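Local atomic coordinates of putative aspartate aminotransferase (Thermus thermophilus, PDB entry 1IUG), a protein that probably transfers amino groups between amino acids and 2-oxo acids as a pyridoxal-phosphate-dependent class V aminotransferase, with aspartate, serine or alanine as likely amino donors. Residues 63-66 with 67-71; 42-46 with 47-51; 294-297 with 298-302. All blocks are in the same frame, centred on the assembly; numbering follows the deposited sequence.

Interaction 1: 63-66 with 67-71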
loop_
_atom_site.group_PDB
_atom_site.type_symbol
_atom_site.label_atom_id
_atom_site.label_comp_id
_atom_site.label_asym_id
_atom_site.label_seq_id
_atom_site.Cartn_x
_atom_site.Cartn_y
_atom_site.Cartn_z
ATOM N N ALA A 63 -2.852 -2.675 -8.241
ATOM C CA ALA A 63 -3.754 -3.768 -8.603
ATOM C C ALA A 63 -3.780 -3.974 -10.121
ATOM O O ALA A 63 -3.888 -5.105 -10.596
ATOM C CB ALA A 63 -5.167 -3.483 -8.081
ATOM N N MET A 64 -3.684 -2.876 -10.872
ATOM C CA MET A 64 -3.675 -2.932 -12.335
ATOM C C MET A 64 -2.419 -3.642 -12.829
ATOM O O MET A 64 -2.489 -4.491 -13.714
ATOM C CB MET A 64 -3.738 -1.526 -12.932
ATOM C CG MET A 64 -5.074 -0.837 -12.785
ATOM S SD MET A 64 -4.957 0.909 -13.226
ATOM C CE MET A 64 -4.873 0.844 -15.020
ATOM N N GLU A 65 -1.280 -3.300 -12.229
ATOM C CA GLU A 65 -0.000 -3.904 -12.580
ATOM C C GLU A 65 0.035 -5.388 -12.237
ATOM O O GLU A 65 0.552 -6.191 -13.011
ATOM C CB GLU A 65 1.153 -3.192 -11.862
ATOM C CG GLU A 65 2.530 -3.792 -12.170
ATOM C CD GLU A 65 3.683 -2.969 -11.623
ATOM O OE1 GLU A 65 3.517 -1.751 -11.418
ATOM O OE2 GLU A 65 4.768 -3.541 -11.412
ATOM N N ALA A 66 -0.510 -5.746 -11.077
ATOM C CA ALA A 66 -0.532 -7.138 -10.637
ATOM C C ALA A 66 -1.395 -7.998 -11.553
ATOM O O ALA A 66 -1.073 -9.160 -11.808
ATOM C CB ALA A 66 -1.029 -7.233 -9.211
ATOM N N LEU A 67 -2.499 -7.424 -12.024
ATOM C CA LEU A 67 -3.416 -8.120 -12.920
ATOM C C LEU A 67 -2.693 -8.462 -14.218
ATOM O O LEU A 67 -2.709 -9.611 -14.658
ATOM C CB LEU A 67 -4.635 -7.236 -13.216
ATOM C CG LEU A 67 -5.786 -7.753 -14.096
ATOM C CD1 LEU A 67 -7.026 -6.935 -13.799
ATOM C CD2 LEU A 67 -5.453 -7.678 -15.592
ATOM N N VAL A 68 -2.054 -7.452 -14.810
ATOM C CA VAL A 68 -1.329 -7.600 -16.070
ATOM C C VAL A 68 -0.153 -8.573 -15.981
ATOM O O VAL A 68 -0.018 -9.467 -16.819
ATOM C CB VAL A 68 -0.836 -6.220 -16.583
ATOM C CG1 VAL A 68 0.031 -6.380 -17.833
ATOM C CG2 VAL A 68 -2.026 -5.324 -16.885
ATOM N N LYS A 69 0.678 -8.394 -14.955
ATOM C CA LYS A 69 1.858 -9.229 -14.714
ATOM C C LYS A 69 1.536 -10.707 -14.495
ATOM O O LYS A 69 2.258 -11.582 -14.961
ATOM C CB LYS A 69 2.603 -8.752 -13.460
ATOM C CG LYS A 69 3.420 -7.474 -13.571
ATOM C CD LYS A 69 4.502 -7.591 -14.608
ATOM C CE LYS A 69 5.346 -6.330 -14.708
ATOM N NZ LYS A 69 4.933 -5.264 -13.760
ATOM N N ASN A 70 0.478 -10.975 -13.740
ATOM C CA ASN A 70 0.112 -12.343 -13.414
ATOM C C ASN A 70 -0.768 -13.106 -14.396
ATOM O O ASN A 70 -1.059 -14.279 -14.171
ATOM C CB ASN A 70 -0.497 -12.392 -12.010
ATOM C CG ASN A 70 0.522 -12.103 -10.924
ATOM O OD1 ASN A 70 1.021 -13.016 -10.275
ATOM N ND2 ASN A 70 0.837 -10.829 -10.727
ATOM N N LEU A 71 -1.194 -12.450 -15.471
ATOM C CA LEU A 71 -2.039 -13.102 -16.471
ATOM C C LEU A 71 -1.407 -13.133 -17.853
ATOM O O LEU A 71 -1.858 -13.866 -18.726
ATOM C CB LEU A 71 -3.407 -12.426 -16.554
ATOM C CG LEU A 71 -4.343 -12.707 -15.379
ATOM C CD1 LEU A 71 -5.597 -11.877 -15.526
ATOM C CD2 LEU A 71 -4.669 -14.189 -15.308
#
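Glu65 sends CG anti to its own backbone N (chi1 179°) and runs on extended, while Lys69, one turn later, keeps CG beside its N (chi1 -75°) and bends again at chi2. The two chains therefore run alongside each other in the same direction and close an i to i+4 salt bridge with Glu65 OE2 2.9 Å from Lys69 NZ. The ammonium also rests close to the aliphatic part of its partner, Lys69 NZ lying 3.2 Å from Glu65 CG. Each charge has a second partner: Lys69 NZ pairs with Glu96, and Glu65 OE1 accepts a hydrogen bond from the backbone N of Tyr212 of the second subunit, so the ion pair reaches into the dimer interface.

Both segments belong to helix 60-71, which follows strand 52-57 in the large pyridoxal-phosphate-binding domain of the aminotransferase fold. Leu67 N bonds to Ala63 O and Val68 N to Met64 O, as in any alpha-helix. Lys69 N reaches Glu65 O at 2.9 Å with a nearly straight N-H (167°). Met64 and Val68 turn to Phe90 and Ile93 of helix 85-96, whereas Ala63 and Leu67 pack on strand 178-182.

At Ala66 the carbonyl oxygen is gripped twice by one residue. Asn70 N donates to Ala66 O at 3.1 Å, tilted from the carbonyl plane, and Asn70 ND2 donates to the same Ala66 O at 2.8 Å, in that plane and on a lone pair. To reach this oxygen, Asn70 folds its amide back over the preceding turn. Its other bonds, from OD1 to Leu215 N and from ND2 to Leu213 O, fix the rotation of this buried amide and fasten the 213-215 segment to the helix.

Interaction 2: 42-46 with 47-51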
loop_
_atom_site.group_PDB
_atom_site.type_symbol
_atom_site.label_atom_id
_atom_site.label_comp_id
_atom_site.label_asym_id
_atom_site.label_seq_id
_atom_site.Cartn_x
_atom_site.Cartn_y
_atom_site.Cartn_z
ATOM N N LEU A 42 -17.276 -10.521 0.841
ATOM C CA LEU A 42 -18.121 -9.399 0.449
ATOM C C LEU A 42 -17.697 -8.802 -0.903
ATOM O O LEU A 42 -18.540 -8.449 -1.725
ATOM C CB LEU A 42 -18.123 -8.331 1.544
ATOM C CG LEU A 42 -18.791 -8.758 2.856
ATOM C CD1 LEU A 42 -18.566 -7.705 3.923
ATOM C CD2 LEU A 42 -20.287 -9.000 2.637
ATOM N N LEU A 43 -16.392 -8.705 -1.131
ATOM C CA LEU A 43 -15.869 -8.170 -2.389
ATOM C C LEU A 43 -16.220 -9.133 -3.517
ATOM O O LEU A 43 -16.387 -8.741 -4.671
ATOM C CB LEU A 43 -14.354 -7.985 -2.288
ATOM C CG LEU A 43 -13.914 -6.763 -1.475
ATOM C CD1 LEU A 43 -12.482 -6.913 -0.992
ATOM C CD2 LEU A 43 -14.082 -5.511 -2.322
ATOM N N ARG A 44 -16.335 -10.401 -3.138
ATOM C CA ARG A 44 -16.691 -11.510 -4.014
ATOM C C ARG A 44 -18.091 -11.238 -4.567
ATOM O O ARG A 44 -18.322 -11.330 -5.773
ATOM C CB ARG A 44 -16.679 -12.770 -3.154
ATOM C CG ARG A 44 -15.829 -13.906 -3.638
ATOM C CD ARG A 44 -16.271 -14.446 -4.962
ATOM N NE ARG A 44 -17.394 -15.368 -4.777
ATOM C CZ ARG A 44 -17.443 -16.348 -3.872
ATOM N NH1 ARG A 44 -16.430 -16.563 -3.036
ATOM N NH2 ARG A 44 -18.515 -17.127 -3.803
ATOM N N GLU A 45 -19.009 -10.878 -3.673
ATOM C CA GLU A 45 -20.385 -10.556 -4.043
ATOM C C GLU A 45 -20.431 -9.253 -4.833
ATOM O O GLU A 45 -21.166 -9.137 -5.804
ATOM C CB GLU A 45 -21.254 -10.383 -2.800
ATOM C CG GLU A 45 -21.495 -11.632 -1.987
ATOM C CD GLU A 45 -22.379 -11.361 -0.775
ATOM O OE1 GLU A 45 -23.292 -10.506 -0.877
ATOM O OE2 GLU A 45 -22.156 -11.997 0.280
ATOM N N ALA A 46 -19.666 -8.265 -4.380
ATOM C CA ALA A 46 -19.612 -6.961 -5.030
ATOM C C ALA A 46 -19.168 -7.065 -6.486
ATOM O O ALA A 46 -19.708 -6.376 -7.349
ATOM C CB ALA A 46 -18.690 -6.021 -4.256
ATOM N N PHE A 47 -18.197 -7.935 -6.755
ATOM C CA PHE A 47 -17.683 -8.128 -8.109
ATOM C C PHE A 47 -18.538 -9.059 -8.974
ATOM O O PHE A 47 -18.361 -9.105 -10.195
ATOM C CB PHE A 47 -16.247 -8.661 -8.072
ATOM C CG PHE A 47 -15.197 -7.587 -8.024
ATOM C CD1 PHE A 47 -14.456 -7.371 -6.864
ATOM C CD2 PHE A 47 -14.921 -6.816 -9.152
ATOM C CE1 PHE A 47 -13.453 -6.406 -6.834
ATOM C CE2 PHE A 47 -13.920 -5.850 -9.129
ATOM C CZ PHE A 47 -13.186 -5.645 -7.971
ATOM N N ARG A 48 -19.440 -9.812 -8.341
ATOM C CA ARG A 48 -20.316 -10.741 -9.058
ATOM C C ARG A 48 -19.456 -11.796 -9.744
ATOM O O ARG A 48 -19.409 -11.867 -10.972
ATOM C CB ARG A 48 -21.132 -10.008 -10.131
ATOM C CG ARG A 48 -22.099 -8.946 -9.654
ATOM C CD ARG A 48 -23.169 -9.485 -8.736
ATOM N NE ARG A 48 -24.224 -8.492 -8.515
ATOM C CZ ARG A 48 -25.037 -8.026 -9.464
ATOM N NH1 ARG A 48 -24.934 -8.457 -10.719
ATOM N NH2 ARG A 48 -25.959 -7.119 -9.156
ATOM N N THR A 49 -18.736 -12.576 -8.951
ATOM C CA THR A 49 -17.882 -13.614 -9.504
ATOM C C THR A 49 -17.897 -14.867 -8.646
ATOM O O THR A 49 -18.211 -14.822 -7.462
ATOM C CB THR A 49 -16.411 -13.129 -9.686
ATOM O OG1 THR A 49 -15.625 -14.184 -10.262
ATOM C CG2 THR A 49 -15.792 -12.734 -8.355
ATOM N N GLU A 50 -17.602 -15.994 -9.277
ATOM C CA GLU A 50 -17.539 -17.268 -8.582
ATOM C C GLU A 50 -16.065 -17.497 -8.252
ATOM O O GLU A 50 -15.705 -18.480 -7.608
ATOM C CB GLU A 50 -18.055 -18.387 -9.491
ATOM C CG GLU A 50 -18.637 -19.582 -8.747
ATOM C CD GLU A 50 -19.908 -19.233 -7.991
ATOM O OE1 GLU A 50 -20.862 -18.728 -8.627
ATOM O OE2 GLU A 50 -19.953 -19.465 -6.761
ATOM N N GLY A 51 -15.224 -16.561 -8.696
ATOM C CA GLY A 51 -13.793 -16.644 -8.470
ATOM C C GLY A 51 -13.316 -16.107 -7.135
ATOM O O GLY A 51 -14.022 -16.189 -6.132
#
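The C-terminal end of helix 30-47 and the short loop that leads to strand 52-57 form this contact, in which Arg44 reaches forward along the outgoing chain to Thr49, Glu50 and Gly51. Bent at chi2 and chi3, the arginine brings NE 2.9 Å from Thr49 O; the oxygen lies at the guanidinium edge, but the N-H angle of 128° makes the bond weak. Arg44 CD comes 3.1 Å from Gly51 O and packs on the methyl CG2 of Thr49, while Glu50 C lies over one guanidinium face. The Glu50 carboxylate contributes charge alone, since Glu50 OE2 stands 4.0 Å from Arg44 NH2 and well out of the guanidinium plane.

Phe47 N makes the regular bond to Leu43 O, and this same oxygen sits at the edge of the Phe47 ring, 3.2 Å from Phe47 CD1. Arg48 then leaves helical geometry with phi 62°. Its N lies above the carbonyl plane of Glu45 O at 3.1 Å, and Arg44 O receives weak bonds from Arg48 N and Thr49 N.

Leu43 and Phe47 pack on Val53 of strand 52-57. Thr49 OG1 accepts from Gly51 N at 2.9 Å and also bonds to Glu172, which takes Glu50 N as well. Positive phi just past the last turn is characteristic of helix termination, and the Thr49 to Gly51 bond closes an ST turn at the entry to strand 52-57.

Interaction 3: 294-297 with 298-302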
loop_
_atom_site.group_PDB
_atom_site.type_symbol
_atom_site.label_atom_id
_atom_site.label_comp_id
_atom_site.label_asym_id
_atom_site.label_seq_id
_atom_site.Cartn_x
_atom_site.Cartn_y
_atom_site.Cartn_z
ATOM N N PRO A 294 -11.080 30.718 -17.654
ATOM C CA PRO A 294 -10.001 29.800 -17.266
ATOM C C PRO A 294 -10.438 28.833 -16.166
ATOM O O PRO A 294 -11.359 29.127 -15.396
ATOM C CB PRO A 294 -8.914 30.749 -16.736
ATOM C CG PRO A 294 -9.258 32.081 -17.339
ATOM C CD PRO A 294 -10.753 32.093 -17.245
ATOM N N TYR A 295 -9.755 27.694 -16.082
ATOM C CA TYR A 295 -10.065 26.690 -15.069
ATOM C C TYR A 295 -9.910 27.271 -13.664
ATOM O O TYR A 295 -10.732 27.012 -12.787
ATOM C CB TYR A 295 -9.164 25.458 -15.230
ATOM C CG TYR A 295 -9.277 24.480 -14.079
ATOM C CD1 TYR A 295 -10.467 23.802 -13.832
ATOM C CD2 TYR A 295 -8.209 24.278 -13.206
ATOM C CE1 TYR A 295 -10.596 22.956 -12.741
ATOM C CE2 TYR A 295 -8.326 23.432 -12.111
ATOM C CZ TYR A 295 -9.522 22.776 -11.883
ATOM O OH TYR A 295 -9.655 21.955 -10.787
ATOM N N ALA A 296 -8.868 28.078 -13.477
ATOM C CA ALA A 296 -8.580 28.709 -12.192
ATOM C C ALA A 296 -9.759 29.512 -11.644
ATOM O O ALA A 296 -9.955 29.584 -10.431
ATOM C CB ALA A 296 -7.346 29.596 -12.311
ATOM N N ARG A 297 -10.552 30.093 -12.539
ATOM C CA ARG A 297 -11.712 30.886 -12.143
ATOM C C ARG A 297 -12.796 29.981 -11.545
ATOM O O ARG A 297 -13.400 30.319 -10.531
ATOM C CB ARG A 297 -12.255 31.661 -13.356
ATOM C CG ARG A 297 -12.831 33.057 -13.057
ATOM C CD ARG A 297 -14.009 33.016 -12.093
ATOM N NE ARG A 297 -14.454 34.344 -11.671
ATOM C CZ ARG A 297 -15.109 35.209 -12.443
ATOM N NH1 ARG A 297 -15.404 34.901 -13.701
ATOM N NH2 ARG A 297 -15.495 36.377 -11.947
ATOM N N VAL A 298 -13.027 28.831 -12.174
ATOM C CA VAL A 298 -14.030 27.870 -11.706
ATOM C C VAL A 298 -13.530 27.196 -10.428
ATOM O O VAL A 298 -14.292 26.964 -9.490
ATOM C CB VAL A 298 -14.314 26.789 -12.788
ATOM C CG1 VAL A 298 -15.391 25.824 -12.316
ATOM C CG2 VAL A 298 -14.737 27.451 -14.089
ATOM N N LYS A 299 -12.234 26.903 -10.413
ATOM C CA LYS A 299 -11.551 26.269 -9.291
ATOM C C LYS A 299 -11.709 27.155 -8.049
ATOM O O LYS A 299 -12.080 26.673 -6.976
ATOM C CB LYS A 299 -10.072 26.089 -9.679
ATOM C CG LYS A 299 -9.186 25.161 -8.837
ATOM C CD LYS A 299 -9.046 25.572 -7.382
ATOM C CE LYS A 299 -8.138 24.614 -6.609
ATOM N NZ LYS A 299 -7.588 23.494 -7.443
ATOM N N GLU A 300 -11.477 28.456 -8.212
ATOM C CA GLU A 300 -11.591 29.401 -7.103
ATOM C C GLU A 300 -13.030 29.705 -6.703
ATOM O O GLU A 300 -13.306 29.972 -5.533
ATOM C CB GLU A 300 -10.836 30.697 -7.414
ATOM C CG GLU A 300 -9.321 30.527 -7.444
ATOM C CD GLU A 300 -8.591 31.796 -7.859
ATOM O OE1 GLU A 300 -8.093 31.850 -9.008
ATOM O OE2 GLU A 300 -8.513 32.738 -7.038
ATOM N N ALA A 301 -13.947 29.655 -7.667
ATOM C CA ALA A 301 -15.357 29.912 -7.390
ATOM C C ALA A 301 -15.905 28.831 -6.457
ATOM O O ALA A 301 -16.667 29.122 -5.535
ATOM C CB ALA A 301 -16.155 29.956 -8.681
ATOM N N PHE A 302 -15.520 27.583 -6.704
ATOM C CA PHE A 302 -15.958 26.479 -5.859
ATOM C C PHE A 302 -15.233 26.527 -4.512
ATOM O O PHE A 302 -15.842 26.308 -3.464
ATOM C CB PHE A 302 -15.713 25.132 -6.553
ATOM C CG PHE A 302 -16.831 24.707 -7.463
ATOM C CD1 PHE A 302 -16.696 24.792 -8.844
ATOM C CD2 PHE A 302 -18.029 24.232 -6.935
ATOM C CE1 PHE A 302 -17.738 24.411 -9.690
ATOM C CE2 PHE A 302 -19.079 23.847 -7.772
ATOM C CZ PHE A 302 -18.932 23.938 -9.154
#
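Tyr295 O takes the N-H of Lys299 at 2.8 Å, with the donor nearly along the C=O axis (165°) and the N-H pointing well at the oxygen. The side chains of the same i, i+4 pair meet as well. Tyr295, its CG anti to the backbone N (chi1 171°), lays its ring along the helix, and Lys299 CB sits over one face, 4.2 Å from the ring centroid and offset toward the rim, in a CH-pi contact. Lys299 also starts with CG anti to its N (chi1 -166°), which places CG over the CZ-OH end of the ring: Lys299 CG is 3.8 Å from both Tyr295 CE2 and Tyr295 OH. Without the ring, as with an alanine here, the lysine methylenes would probably lose their flat support, and a gap would be likely to open beside Ile309 and Phe321.

These residues make up nearly all of helix 295-303, with Pro294 at the N-cap position, packed against the five-stranded mixed sheet of the smaller domain. Tyr295 and Val298 face strands 307-311 and 320-323, and the tyrosine lies about 8 Å, side chain to side chain, from Arg322, a predicted substrate-binding residue. Val298 CG1 touches the edge of the Phe302 ring one turn on; Phe302 and Ala301 turn to helix 331-348.

On the exposed side Ala296 O accepts from Glu300 N at 2.9 Å. The glutamate chain folds back alongside this carbonyl, with Glu300 CG 3.2 Å from Ala296 O. Ala301 N bonds to Arg297 O at 3.0 Å, and Ala301 CB rests near that oxygen.

How the interactions relate
The three contacts follow one another along the chain, each a local contact between adjoining segments; none nests in or crosses another. Interaction 2 comes first, ending helix 30-47 and leading into strand 52-57, an outermost strand of the seven-stranded sheet within this chain. That strand then leads to helix 60-71, where interaction 1 forms about 18 Å away, centre to centre, and meets both helix 85-96 and the second subunit. Interaction 3 comes more than 200 residues later, on the opposite side of the chain's centre, about 38 Å from interaction 1 between centres. It joins helix 295-303 to the five-stranded sheet and helix 331-348.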